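Local coordinates for protein fimbrin (Schizosaccharomyces pombe, PDB 1RT8) that binds and cross-links actin filaments and takes part in cell polarity, cytokinesis, mating and spore formation, at residues Ser55-Asp60 against Gln126-Gly131; Leu167-Tyr172 against Ala253-Leu258; Ala177-Thr182 against Cys208-Leu213; Gln202-Leu207 against Glu230-Arg235; Pro240-Met243 against Lys249-Leu252. All blocks are in the same frame, centred on the assembly; numbering follows the deposited sequence.

How the interactions relate
Interaction 1, between helices 52-61 and 117-131, lies in the first calponin-homology (CH) domain and comes first along the chain; the other four share the second, and both domains belong to actin-binding region 1. In the second domain the centres lie about 13 to 19 Å apart. Interaction 2 joins helices 162-176 and 248-261, and the rest fall between its segments in sequence. Interactions 3 and 4 alternate along the chain, using loops after helices 162-176, 194-203 and 218-230; interaction 5 follows and adjoins interaction 2 on helix 248-261. Nearest atoms of interactions 1 and 5 are about 4 Å apart, placing the two CH domains close together there.

Interaction 1: residues Ser55-Asp60 against Gln126-Gly131; sequences SKLIND and QIIRRG. With SO4 (sulfate ion), chain C.
Ile127 spreads its two branches toward neighbouring residues of helix 52-61: with CG1 anti to the carbonyl carbon (chi1 -63°), CG2 is turned to Leu57 and CD1 to Ile58. Leu57 answers with CG anti to the backbone N (chi1 -176°), which brings its branch point 3.5 Å from Ile127 CG2, tighter than an ordinary carbon contact. Leu57 CD2 lies 3.8 Å from the same methyl. On the other branch, Ile127 CD1 meets Ile58 CG1 at 3.5 Å. Branched aliphatic side chains suit these buried positions because they interlock and ask for no polar partner. The axes of segments 55-60 and 126-131, the latter on helix 117-131, are 9.1 Å apart and inclined by 17°, nearly parallel in the first calponin-homology domain. An alanine in place of Leu57 would have no CG or CD2 to set against Ile127, and a gap would probably open between the helices. Ile128 packs on Phe17 and His20 of helix 11-25, and Ile58 on Met99 of helix 82-99. Away from this core, Arg129 NH1 and NH2 each make a weak hydrogen bond of 3.0 Å to O1 of a sulfate ion, probably from the crystallisation liquor, while NH2 also forms a salt bridge with Glu163.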
# COMPACT_ATOMS: atom_id res chain seq x y z
N SER A 55 -2.98 -8.85 -11.02
CA SER A 55 -3.42 -9.46 -9.77
C SER A 55 -2.32 -10.37 -9.24
O SER A 55 -2.08 -10.42 -8.03
CB SER A 55 -4.71 -10.29 -9.99
OG SER A 55 -5.83 -9.45 -10.23
N LYS A 56 -1.67 -11.09 -10.15
CA LYS A 56 -0.57 -11.98 -9.78
C LYS A 56 0.61 -11.16 -9.24
O LYS A 56 1.23 -11.52 -8.23
CB LYS A 56 -0.12 -12.80 -10.99
CG LYS A 56 -1.13 -13.83 -11.49
CD LYS A 56 -1.23 -15.00 -10.54
CE LYS A 56 -2.11 -16.12 -11.13
NZ LYS A 56 -2.06 -17.34 -10.27
N LEU A 57 0.93 -10.06 -9.90
CA LEU A 57 2.03 -9.21 -9.45
C LEU A 57 1.74 -8.70 -8.03
O LEU A 57 2.63 -8.65 -7.17
CB LEU A 57 2.22 -8.04 -10.42
CG LEU A 57 3.40 -7.12 -10.13
CD1 LEU A 57 4.70 -7.91 -10.23
CD2 LEU A 57 3.39 -5.97 -11.12
N ILE A 58 0.49 -8.33 -7.79
CA ILE A 58 0.08 -7.85 -6.48
C ILE A 58 0.31 -8.89 -5.38
O ILE A 58 0.75 -8.54 -4.28
CB ILE A 58 -1.40 -7.46 -6.50
CG1 ILE A 58 -1.56 -6.17 -7.31
CG2 ILE A 58 -1.94 -7.35 -5.06
CD1 ILE A 58 -2.99 -5.70 -7.42
N ASN A 59 -0.02 -10.15 -5.65
CA ASN A 59 0.18 -11.18 -4.64
C ASN A 59 1.64 -11.56 -4.45
O ASN A 59 2.00 -12.14 -3.43
CB ASN A 59 -0.65 -12.44 -4.95
CG ASN A 59 -2.05 -12.35 -4.39
OD1 ASN A 59 -2.28 -11.72 -3.36
ND2 ASN A 59 -3.00 -13.00 -5.05
N ASP A 60 2.48 -11.25 -5.44
CA ASP A 60 3.91 -11.53 -5.32
C ASP A 60 4.49 -10.43 -4.43
O ASP A 60 5.32 -10.69 -3.55
CB ASP A 60 4.60 -11.50 -6.69
CG ASP A 60 6.11 -11.65 -6.59
OD1 ASP A 60 6.84 -10.67 -6.90
OD2 ASP A 60 6.59 -12.74 -6.19
N GLN A 126 4.66 0.85 -9.09
CA GLN A 126 4.21 1.01 -7.71
C GLN A 126 4.08 -0.34 -7.03
O GLN A 126 4.48 -0.50 -5.86
CB GLN A 126 2.87 1.76 -7.64
CG GLN A 126 2.94 3.24 -8.05
CD GLN A 126 3.88 4.06 -7.17
OE1 GLN A 126 3.85 3.96 -5.93
NE2 GLN A 126 4.72 4.88 -7.80
N ILE A 127 3.54 -1.33 -7.75
CA ILE A 127 3.39 -2.67 -7.19
C ILE A 127 4.76 -3.30 -6.91
O ILE A 127 4.98 -3.85 -5.82
CB ILE A 127 2.57 -3.59 -8.13
CG1 ILE A 127 1.15 -3.03 -8.29
CG2 ILE A 127 2.48 -5.01 -7.55
CD1 ILE A 127 0.25 -3.84 -9.21
N ILE A 128 5.69 -3.20 -7.86
CA ILE A 128 7.03 -3.75 -7.71
C ILE A 128 7.77 -3.09 -6.55
O ILE A 128 8.44 -3.76 -5.76
CB ILE A 128 7.89 -3.56 -8.98
CG1 ILE A 128 7.39 -4.48 -10.10
CG2 ILE A 128 9.36 -3.87 -8.67
CD1 ILE A 128 8.16 -4.32 -11.39
N ARG A 129 7.64 -1.76 -6.47
CA ARG A 129 8.28 -0.99 -5.41
C ARG A 129 7.76 -1.39 -4.04
O ARG A 129 8.54 -1.53 -3.10
CB ARG A 129 8.06 0.50 -5.65
CG ARG A 129 8.47 1.41 -4.49
CD ARG A 129 8.39 2.88 -4.90
NE ARG A 129 8.70 3.80 -3.81
CZ ARG A 129 7.92 4.01 -2.77
NH1 ARG A 129 6.76 3.37 -2.66
NH2 ARG A 129 8.28 4.87 -1.82
N ARG A 130 6.45 -1.58 -3.93
CA ARG A 130 5.85 -1.97 -2.66
C ARG A 130 6.36 -3.32 -2.17
O ARG A 130 6.43 -3.56 -0.97
CB ARG A 130 4.32 -2.01 -2.80
CG ARG A 130 3.58 -2.59 -1.58
CD ARG A 130 3.84 -1.79 -0.31
NE ARG A 130 3.21 -2.38 0.87
CZ ARG A 130 3.59 -3.52 1.44
NH1 ARG A 130 4.62 -4.22 0.95
NH2 ARG A 130 2.94 -3.98 2.50
N GLY A 131 6.75 -4.19 -3.09
CA GLY A 131 7.23 -5.51 -2.70
C GLY A 131 8.73 -5.65 -2.45
O GLY A 131 9.16 -6.62 -1.82
S SO4 C . 5.33 6.15 0.40
O1 SO4 C . 5.46 5.62 -1.13
O2 SO4 C . 5.81 5.04 1.21
O3 SO4 C . 6.03 7.24 0.55
O4 SO4 C . 3.91 6.28 0.57

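Interaction 2: residues Leu167-Tyr172 against Ala253-Leu258; sequences LRWFNY and AFVAHL
Trp169 carries most of this contact, reaching from helix 162-176 toward Val255 and Leu258 of helix 248-261. Its CG is anti to the backbone N (chi1 176°), which projects the indole across the gap with the six-membered ring leading. Two neighbouring carbons of that ring do the touching. CZ3 of Trp169 lies 4.1 Å from CG1 of Val255 in an oblique approach, the two side chains running antiparallel alongside one another. CH2 of Trp169 comes 4.2 Å from CG of Leu258, which sits at the ring edge near its plane, and here the side chains cross at about a right angle. Val255 holds CG1 anti to its backbone N (chi1 175°), giving that methyl to Trp169, while CG2 approaches CE1 of Phe170 at 4.4 Å. All four residues are buried. A large ring is apt here because the axes of segments 167-172 and 253-258 remain 11.1 Å apart, a separation that the aromatic groups help to bridge. The polar end of the tryptophan is satisfied too: NE1 donates to the carbonyl oxygen of Pro263, and its ring makes edge-to-face contacts with His173 and Phe259. Leu199 of helix 194-203 packs on both Phe170 and Leu258. These two segments, crossing at 69° around an aromatic and aliphatic core with no strand between them, belong to the all-helical calponin-homology fold, here the second such domain of fimbrin.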
# COMPACT_ATOMS: atom_id res chain seq x y z
N LEU A 167 18.64 4.07 2.22
CA LEU A 167 19.63 5.14 2.25
C LEU A 167 20.46 5.10 3.52
O LEU A 167 21.68 5.23 3.47
CB LEU A 167 18.95 6.50 2.11
CG LEU A 167 18.45 6.81 0.70
CD1 LEU A 167 17.72 8.15 0.70
CD2 LEU A 167 19.62 6.83 -0.27
N ARG A 168 19.79 4.94 4.66
CA ARG A 168 20.50 4.86 5.94
C ARG A 168 21.44 3.65 5.91
O ARG A 168 22.57 3.72 6.38
CB ARG A 168 19.49 4.70 7.09
CG ARG A 168 18.47 5.82 7.21
CD ARG A 168 17.70 5.73 8.56
NE ARG A 168 16.70 6.79 8.71
CZ ARG A 168 15.84 6.88 9.72
NH1 ARG A 168 15.83 5.98 10.68
NH2 ARG A 168 14.96 7.89 9.76
N TRP A 169 20.95 2.55 5.35
CA TRP A 169 21.73 1.32 5.24
C TRP A 169 22.96 1.53 4.36
O TRP A 169 24.09 1.28 4.78
CB TRP A 169 20.86 0.22 4.64
CG TRP A 169 21.57 -1.07 4.38
CD1 TRP A 169 21.94 -2.01 5.30
CD2 TRP A 169 21.98 -1.58 3.10
NE1 TRP A 169 22.55 -3.07 4.68
CE2 TRP A 169 22.59 -2.84 3.33
CE3 TRP A 169 21.90 -1.09 1.79
CZ2 TRP A 169 23.10 -3.62 2.29
CZ3 TRP A 169 22.41 -1.87 0.75
CH2 TRP A 169 23.01 -3.12 1.01
N PHE A 170 22.72 1.97 3.13
CA PHE A 170 23.77 2.24 2.16
C PHE A 170 24.85 3.09 2.83
O PHE A 170 26.03 2.75 2.81
CB PHE A 170 23.16 2.96 0.95
CG PHE A 170 24.02 2.95 -0.29
CD1 PHE A 170 23.43 2.93 -1.55
CD2 PHE A 170 25.41 2.97 -0.20
CE1 PHE A 170 24.20 2.93 -2.70
CE2 PHE A 170 26.19 2.97 -1.35
CZ PHE A 170 25.59 2.95 -2.61
N ASN A 171 24.43 4.20 3.45
CA ASN A 171 25.38 5.09 4.11
C ASN A 171 26.07 4.48 5.32
O ASN A 171 27.23 4.79 5.59
CB ASN A 171 24.69 6.40 4.51
CG ASN A 171 24.41 7.28 3.32
OD1 ASN A 171 25.29 7.54 2.50
ND2 ASN A 171 23.18 7.76 3.22
N TYR A 172 25.37 3.63 6.05
CA TYR A 172 25.96 2.97 7.20
C TYR A 172 27.24 2.26 6.74
O TYR A 172 28.25 2.28 7.43
CB TYR A 172 24.99 1.95 7.79
CG TYR A 172 25.64 0.98 8.76
CD1 TYR A 172 25.95 1.37 10.07
CD2 TYR A 172 25.94 -0.32 8.36
CE1 TYR A 172 26.54 0.47 10.96
CE2 TYR A 172 26.53 -1.22 9.24
CZ TYR A 172 26.83 -0.83 10.54
OH TYR A 172 27.41 -1.73 11.40
N ALA A 253 15.58 -0.47 -7.09
CA ALA A 253 15.29 -1.90 -7.09
C ALA A 253 16.59 -2.69 -6.89
O ALA A 253 16.64 -3.65 -6.11
CB ALA A 253 14.60 -2.30 -8.39
N PHE A 254 17.63 -2.29 -7.61
CA PHE A 254 18.94 -2.92 -7.52
C PHE A 254 19.38 -2.92 -6.06
O PHE A 254 19.69 -3.97 -5.49
CB PHE A 254 19.94 -2.13 -8.37
CG PHE A 254 21.37 -2.57 -8.21
CD1 PHE A 254 21.82 -3.74 -8.80
CD2 PHE A 254 22.27 -1.79 -7.48
CE1 PHE A 254 23.16 -4.14 -8.68
CE2 PHE A 254 23.61 -2.17 -7.35
CZ PHE A 254 24.06 -3.35 -7.96
N VAL A 255 19.40 -1.74 -5.44
CA VAL A 255 19.81 -1.61 -4.04
C VAL A 255 18.93 -2.43 -3.09
O VAL A 255 19.41 -2.99 -2.11
CB VAL A 255 19.78 -0.13 -3.57
CG1 VAL A 255 20.10 -0.05 -2.08
CG2 VAL A 255 20.78 0.69 -4.37
N ALA A 256 17.64 -2.49 -3.38
CA ALA A 256 16.71 -3.23 -2.53
C ALA A 256 17.08 -4.71 -2.49
O ALA A 256 17.18 -5.31 -1.42
CB ALA A 256 15.28 -3.06 -3.04
N HIS A 257 17.29 -5.30 -3.66
CA HIS A 257 17.63 -6.71 -3.74
C HIS A 257 18.96 -7.02 -3.06
O HIS A 257 19.12 -8.06 -2.39
CB HIS A 257 17.67 -7.15 -5.21
CG HIS A 257 17.98 -8.60 -5.39
ND1 HIS A 257 19.27 -9.08 -5.52
CD2 HIS A 257 17.18 -9.69 -5.41
CE1 HIS A 257 19.25 -10.40 -5.62
NE2 HIS A 257 17.99 -10.79 -5.56
N LEU A 258 19.93 -6.12 -3.22
CA LEU A 258 21.24 -6.29 -2.63
C LEU A 258 21.09 -6.30 -1.11
O LEU A 258 21.79 -7.03 -0.41
CB LEU A 258 22.15 -5.13 -3.05
CG LEU A 258 23.60 -5.18 -2.57
CD1 LEU A 258 24.28 -6.44 -3.11
CD2 LEU A 258 24.32 -3.93 -3.06

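Interaction 3: residues Ala177-Thr182 against Cys208-Leu213; sequences ANWPRT and CSRAPL
Arg210 stretches along Trp179 to reach the carbonyl of Ala177, its chain extended from CG to NE. The two side chains lie antiparallel, and the guanidinium plane is turned 76° from the indole plane. Arg210 NH1 therefore approaches the ring obliquely, 3.9 Å from Trp179 CE3, rather than stacking flat on it. The directed bond is made by the other nitrogen. Arg210 NH2 donates to Ala177 O over 3.0 Å with an N-H...O angle of 147°, using a lone pair in the carbonyl plane, and the oxygen lies in the guanidinium plane as well. Leu213, from the same loop as the arginine, meets Trp179 head-on, with CD1 4.1 Å from Trp179 CH2. Pro180 CD lies 3.5 Å above one face of the indole, toward its rim. Arginine suits this place because its length spans the gap between the loops and its flat end can bond to a backbone oxygen; a leucine here would probably leave Ala177 O without this donor and Trp179 CE3 without the guanidinium beside it. The acceptor stands just after helix 162-176, which ends in a Schellman motif with Asn178 at positive phi. Trp179 NE1 bonds to Asn195 OD1 of helix 194-203, where Val198 packs against both Ala177 and Trp179, while Pro212 rests on helix 218-230, so the contact joins the end of helix 162-176 to the sides of helices 194-203 and 218-230.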
# COMPACT_ATOMS: atom_id res chain seq x y z
N ALA A 177 33.21 1.99 5.50
CA ALA A 177 34.29 1.83 4.54
C ALA A 177 35.17 3.08 4.50
O ALA A 177 36.05 3.20 3.64
CB ALA A 177 33.71 1.54 3.15
N ASN A 178 34.93 4.00 5.42
CA ASN A 178 35.69 5.24 5.49
C ASN A 178 35.75 5.91 4.12
O ASN A 178 36.81 6.33 3.66
CB ASN A 178 37.11 4.95 5.98
CG ASN A 178 37.14 4.40 7.40
OD1 ASN A 178 36.67 5.05 8.33
ND2 ASN A 178 37.69 3.20 7.56
N TRP A 179 34.59 6.01 3.47
CA TRP A 179 34.46 6.62 2.16
C TRP A 179 33.87 8.03 2.36
O TRP A 179 32.84 8.19 3.02
CB TRP A 179 33.55 5.74 1.30
CG TRP A 179 33.48 6.09 -0.16
CD1 TRP A 179 32.37 6.48 -0.85
CD2 TRP A 179 34.57 6.10 -1.11
NE1 TRP A 179 32.70 6.74 -2.16
CE2 TRP A 179 34.04 6.52 -2.35
CE3 TRP A 179 35.94 5.80 -1.02
CZ2 TRP A 179 34.82 6.65 -3.49
CZ3 TRP A 179 36.73 5.94 -2.17
CH2 TRP A 179 36.16 6.35 -3.39
N PRO A 180 34.51 9.06 1.82
CA PRO A 180 34.06 10.46 1.94
C PRO A 180 32.73 10.79 1.28
O PRO A 180 32.17 11.87 1.50
CB PRO A 180 35.21 11.26 1.32
CG PRO A 180 36.39 10.33 1.43
CD PRO A 180 35.78 9.00 1.08
N ARG A 181 32.21 9.89 0.45
CA ARG A 181 30.95 10.14 -0.22
C ARG A 181 29.76 9.59 0.53
O ARG A 181 29.85 8.59 1.23
CB ARG A 181 30.97 9.58 -1.64
CG ARG A 181 31.95 10.32 -2.53
CD ARG A 181 31.86 9.88 -3.96
NE ARG A 181 30.57 10.18 -4.57
CZ ARG A 181 30.28 9.92 -5.84
NH1 ARG A 181 31.20 9.35 -6.61
NH2 ARG A 181 29.08 10.21 -6.33
N THR A 182 28.63 10.27 0.39
CA THR A 182 27.43 9.84 1.05
C THR A 182 26.34 9.76 -0.01
O THR A 182 26.46 10.38 -1.07
CB THR A 182 27.05 10.84 2.17
OG1 THR A 182 26.41 10.14 3.23
CG2 THR A 182 26.15 11.95 1.63
N CYS A 208 34.49 -8.77 -4.33
CA CYS A 208 34.44 -7.46 -4.97
C CYS A 208 35.53 -6.53 -4.46
O CYS A 208 35.63 -6.27 -3.26
CB CYS A 208 33.06 -6.84 -4.72
SG CYS A 208 31.68 -7.93 -5.16
N SER A 209 36.33 -6.02 -5.39
CA SER A 209 37.43 -5.13 -5.07
C SER A 209 37.10 -3.69 -5.46
O SER A 209 36.04 -3.43 -6.03
CB SER A 209 38.70 -5.57 -5.81
OG SER A 209 39.78 -4.69 -5.56
N ARG A 210 38.01 -2.77 -5.16
CA ARG A 210 37.81 -1.36 -5.49
C ARG A 210 38.46 -1.02 -6.83
O ARG A 210 38.58 0.15 -7.20
CB ARG A 210 38.37 -0.45 -4.39
CG ARG A 210 37.57 -0.45 -3.08
CD ARG A 210 38.04 0.68 -2.13
NE ARG A 210 37.25 0.75 -0.90
CZ ARG A 210 37.35 1.72 0.01
NH1 ARG A 210 38.21 2.72 -0.16
NH2 ARG A 210 36.59 1.71 1.09
N ALA A 211 38.87 -2.05 -7.57
CA ALA A 211 39.51 -1.85 -8.87
C ALA A 211 38.68 -1.01 -9.85
O ALA A 211 39.24 -0.20 -10.59
CB ALA A 211 39.84 -3.21 -9.50
N PRO A 212 37.35 -1.18 -9.87
CA PRO A 212 36.54 -0.38 -10.80
C PRO A 212 36.75 1.12 -10.61
O PRO A 212 36.59 1.91 -11.54
CB PRO A 212 35.11 -0.82 -10.47
CG PRO A 212 35.30 -2.25 -10.06
CD PRO A 212 36.51 -2.18 -9.17
N LEU A 213 37.11 1.52 -9.39
CA LEU A 213 37.34 2.93 -9.11
C LEU A 213 38.43 3.47 -10.04
O LEU A 213 38.44 4.67 -10.36
CB LEU A 213 37.76 3.10 -7.65
CG LEU A 213 36.68 2.78 -6.62
CD1 LEU A 213 37.24 2.89 -5.20
CD2 LEU A 213 35.51 3.72 -6.81

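Interaction 4: residues Gln202-Leu207 against Glu230-Arg235; sequences QLAPEL and EKLDCR
Leu207 and Lys231 lie alongside each other, their side chains running in opposite directions. The lysine leads its chain over the leucine: Leu207 CD2 is 3.8 Å from Lys231 CB, and Leu207 CB is 3.8 Å from Lys231 CD. Because Lys231 is extended beyond CG, its amino group passes the leucine side chain and reaches the backbone carbonyl of the same residue, where NZ donates to Leu207 O over 2.9 Å. The donor stands nearly along the C=O axis (162°). One residue thus supplies methylenes for an apolar side chain and a charged donor for the backbone carbonyl beside it. Leu232, the buried member of the group, completes the packing. Its CD2 is shared between Ala204 CB, 3.9 Å away, and Leu207 CD2, at 4.1 Å. The methyl thus packs against the short side chain of Ala204, the first residue after helix 194-203. Leu232 is placed by a type I turn from Glu230 to Asp233, where a Schellman motif follows helix 218-230. Next to this turn Glu230 OE1 forms a salt bridge of 3.2 Å with Arg235 NH1, and Glu223 gives that nitrogen a second acidic partner. The contact therefore joins the loops following two helices of the second calponin-homology domain by mixed chemistry: leucines and alanine make an apolar patch, while the exposed lysine places its charge against a carbonyl whose dipole probably helps to stabilise it.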
# COMPACT_ATOMS: atom_id res chain seq x y z
N GLN A 202 32.63 -3.36 0.51
CA GLN A 202 32.42 -3.33 1.95
C GLN A 202 31.60 -4.54 2.36
O GLN A 202 31.86 -5.15 3.39
CB GLN A 202 31.71 -2.03 2.33
CG GLN A 202 31.58 -1.76 3.82
CD GLN A 202 32.91 -1.81 4.55
OE1 GLN A 202 33.91 -1.24 4.11
NE2 GLN A 202 32.92 -2.49 5.69
N LEU A 203 30.62 -4.91 1.54
CA LEU A 203 29.75 -6.05 1.83
C LEU A 203 30.42 -7.42 1.67
O LEU A 203 30.14 -8.34 2.43
CB LEU A 203 28.51 -6.02 0.94
CG LEU A 203 27.46 -4.93 1.16
CD1 LEU A 203 26.30 -5.19 0.21
CD2 LEU A 203 26.97 -4.92 2.61
N ALA A 204 31.30 -7.54 0.68
CA ALA A 204 31.99 -8.81 0.42
C ALA A 204 33.41 -8.57 -0.10
O ALA A 204 33.69 -8.78 -1.28
CB ALA A 204 31.19 -9.63 -0.58
N PRO A 205 34.33 -8.16 0.79
CA PRO A 205 35.73 -7.89 0.42
C PRO A 205 36.39 -9.00 -0.38
O PRO A 205 37.33 -8.75 -1.14
CB PRO A 205 36.41 -7.69 1.77
CG PRO A 205 35.30 -7.19 2.65
CD PRO A 205 34.15 -8.06 2.25
N GLU A 206 35.89 -10.22 -0.23
CA GLU A 206 36.45 -11.40 -0.89
C GLU A 206 36.14 -11.60 -2.38
O GLU A 206 36.88 -12.29 -3.07
CB GLU A 206 36.04 -12.66 -0.12
CG GLU A 206 36.55 -12.72 1.32
CD GLU A 206 38.05 -12.94 1.41
OE1 GLU A 206 38.54 -13.96 0.89
OE2 GLU A 206 38.74 -12.09 2.01
N LEU A 207 35.05 -11.02 -2.87
CA LEU A 207 34.70 -11.19 -4.28
C LEU A 207 34.68 -9.87 -5.05
O LEU A 207 34.82 -9.86 -6.27
CB LEU A 207 33.32 -11.84 -4.42
CG LEU A 207 33.04 -13.19 -3.76
CD1 LEU A 207 33.03 -13.04 -2.25
CD2 LEU A 207 31.70 -13.72 -4.24
N GLU A 230 27.01 -9.80 -9.94
CA GLU A 230 26.67 -11.19 -10.25
C GLU A 230 27.36 -12.17 -9.31
O GLU A 230 26.86 -13.27 -9.08
CB GLU A 230 27.04 -11.51 -11.71
CG GLU A 230 26.03 -10.97 -12.71
CD GLU A 230 26.45 -11.18 -14.17
OE1 GLU A 230 27.41 -10.53 -14.62
OE2 GLU A 230 25.80 -12.00 -14.85
N LYS A 231 28.50 -11.78 -8.76
CA LYS A 231 29.22 -12.65 -7.84
C LYS A 231 28.37 -12.90 -6.59
O LYS A 231 28.54 -13.91 -5.91
CB LYS A 231 30.57 -12.03 -7.45
CG LYS A 231 31.51 -11.82 -8.63
CD LYS A 231 32.89 -11.36 -8.18
CE LYS A 231 33.79 -11.05 -9.37
NZ LYS A 231 35.20 -10.74 -8.97
N LEU A 232 27.46 -11.98 -6.30
CA LEU A 232 26.58 -12.12 -5.14
C LEU A 232 25.17 -12.47 -5.61
O LEU A 232 24.24 -12.55 -4.81
CB LEU A 232 26.55 -10.80 -4.36
CG LEU A 232 27.88 -10.07 -4.15
CD1 LEU A 232 27.63 -8.74 -3.46
CD2 LEU A 232 28.83 -10.94 -3.34
N ASP A 233 25.04 -12.69 -6.92
CA ASP A 233 23.76 -13.00 -7.54
C ASP A 233 22.81 -11.82 -7.37
O ASP A 233 21.60 -11.99 -7.19
CB ASP A 233 23.16 -14.27 -6.92
CG ASP A 233 21.89 -14.72 -7.62
OD1 ASP A 233 21.89 -14.78 -8.87
OD2 ASP A 233 20.89 -15.02 -6.93
N CYS A 234 23.36 -10.61 -7.43
CA CYS A 234 22.55 -9.40 -7.28
C CYS A 234 22.55 -8.50 -8.51
O CYS A 234 22.31 -7.29 -8.40
CB CYS A 234 23.02 -8.58 -6.08
SG CYS A 234 22.64 -9.29 -4.48
N ARG A 235 22.82 -9.06 -9.68
CA ARG A 235 22.78 -8.26 -10.90
C ARG A 235 21.35 -8.27 -11.40
O ARG A 235 21.04 -8.88 -12.43
CB ARG A 235 23.72 -8.80 -11.97
CG ARG A 235 23.64 -7.99 -13.26
CD ARG A 235 24.80 -8.25 -14.21
NE ARG A 235 24.73 -7.36 -15.37
CZ ARG A 235 25.77 -7.06 -16.14
NH1 ARG A 235 26.97 -7.57 -15.88
NH2 ARG A 235 25.61 -6.24 -17.17

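Interaction 5: residues Pro240-Met243 against Lys249-Leu252; sequences PTAM and KLNL
Ala242 and Met243 of helix 240-244 face Leu250 and Asn251 of helix 248-261 in matching order, the CA atoms of Ala242 and Leu250 lying 7.0 Å apart and those of Met243 and Asn251 6.6 Å apart. At Ala242 the small side chain lets Leu250 reach in. Its single methyl points at Leu250, whose CD1 comes to 3.6 Å from Ala242 CB. Leu250 keeps CG anti to the carbonyl carbon (chi1 -59°) and extends one methyl across to the alanine, a simple apolar contact between buried side chains. One residue further on, Asn251 turns its amide toward the backbone of the other helix. Its ND2 stands 3.4 Å from Ala242 O and 3.9 Å from Met243 CA, while OD1 lies 4.3 Å from Met243 CG. Although buried, this amide is provided for at both ends, since ND2 donates to Asn247 O and OD1 is hydrogen-bonded to Tyr196 OH. An asparagine suits the spot because its short side chain offers a donor and an acceptor at once. Asn247, in the short link between the helices, also accepts a bond from Leu250 N through OD1, near the start of helix 248-261. Around the pair, Met243 packs on Ala222 and Val225 of helix 218-230 and on Leu238. Ala242 and Leu250 both touch Glu12 of helix 11-25, and Lys249 pairs with Glu13 in a salt bridge and with Trp125 in a cation-pi contact, which puts this helical corner of the second calponin-homology domain against helices 11-25 and 117-131 of the first.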
# COMPACT_ATOMS: atom_id res chain seq x y z
N PRO A 240 24.14 -1.08 -17.19
CA PRO A 240 25.19 -0.06 -17.22
C PRO A 240 24.65 1.31 -17.61
O PRO A 240 24.97 2.31 -16.98
CB PRO A 240 26.17 -0.60 -18.24
CG PRO A 240 26.03 -2.09 -18.07
CD PRO A 240 24.53 -2.25 -17.99
N THR A 241 23.81 1.33 -18.64
CA THR A 241 23.22 2.57 -19.14
C THR A 241 22.20 3.16 -18.16
O THR A 241 22.12 4.38 -18.00
CB THR A 241 22.54 2.36 -20.52
OG1 THR A 241 21.75 1.16 -20.48
CG2 THR A 241 23.59 2.24 -21.62
N ALA A 242 21.43 2.30 -17.50
CA ALA A 242 20.43 2.78 -16.53
C ALA A 242 21.15 3.34 -15.31
O ALA A 242 20.65 4.25 -14.65
CB ALA A 242 19.50 1.64 -16.12
N MET A 243 22.32 2.79 -15.01
CA MET A 243 23.10 3.26 -13.87
C MET A 243 23.62 4.66 -14.12
O MET A 243 23.41 5.57 -13.31
CB MET A 243 24.30 2.34 -13.61
CG MET A 243 25.13 2.82 -12.42
SD MET A 243 26.65 1.89 -12.16
CE MET A 243 26.00 0.34 -11.69
N LYS A 249 14.23 4.43 -10.30
CA LYS A 249 13.54 3.16 -10.10
C LYS A 249 14.45 1.94 -10.21
O LYS A 249 14.53 1.13 -9.28
CB LYS A 249 12.40 3.03 -11.11
CG LYS A 249 11.48 4.25 -11.17
CD LYS A 249 10.39 4.05 -12.21
CE LYS A 249 9.49 5.26 -12.30
NZ LYS A 249 8.52 5.09 -13.41
N LEU A 250 15.13 1.80 -11.34
CA LEU A 250 16.00 0.65 -11.53
C LEU A 250 17.12 0.61 -10.50
O LEU A 250 17.51 -0.46 -10.04
CB LEU A 250 16.58 0.64 -12.95
CG LEU A 250 15.50 0.60 -14.04
CD1 LEU A 250 16.14 0.70 -15.42
CD2 LEU A 250 14.69 -0.68 -13.91
N ASN A 251 17.64 1.78 -10.12
CA ASN A 251 18.72 1.81 -9.12
C ASN A 251 18.17 1.48 -7.74
O ASN A 251 18.84 0.82 -6.95
CB ASN A 251 19.42 3.18 -9.12
CG ASN A 251 20.55 3.26 -10.15
OD1 ASN A 251 21.62 2.67 -9.96
ND2 ASN A 251 20.31 3.98 -11.24
N LEU A 252 16.96 1.93 -7.44
CA LEU A 252 16.36 1.63 -6.14
C LEU A 252 16.13 0.12 -6.03
O LEU A 252 16.45 -0.49 -5.02
CB LEU A 252 15.02 2.36 -5.99
CG LEU A 252 14.25 2.05 -4.71
CD1 LEU A 252 14.97 2.69 -3.52
CD2 LEU A 252 12.83 2.59 -4.81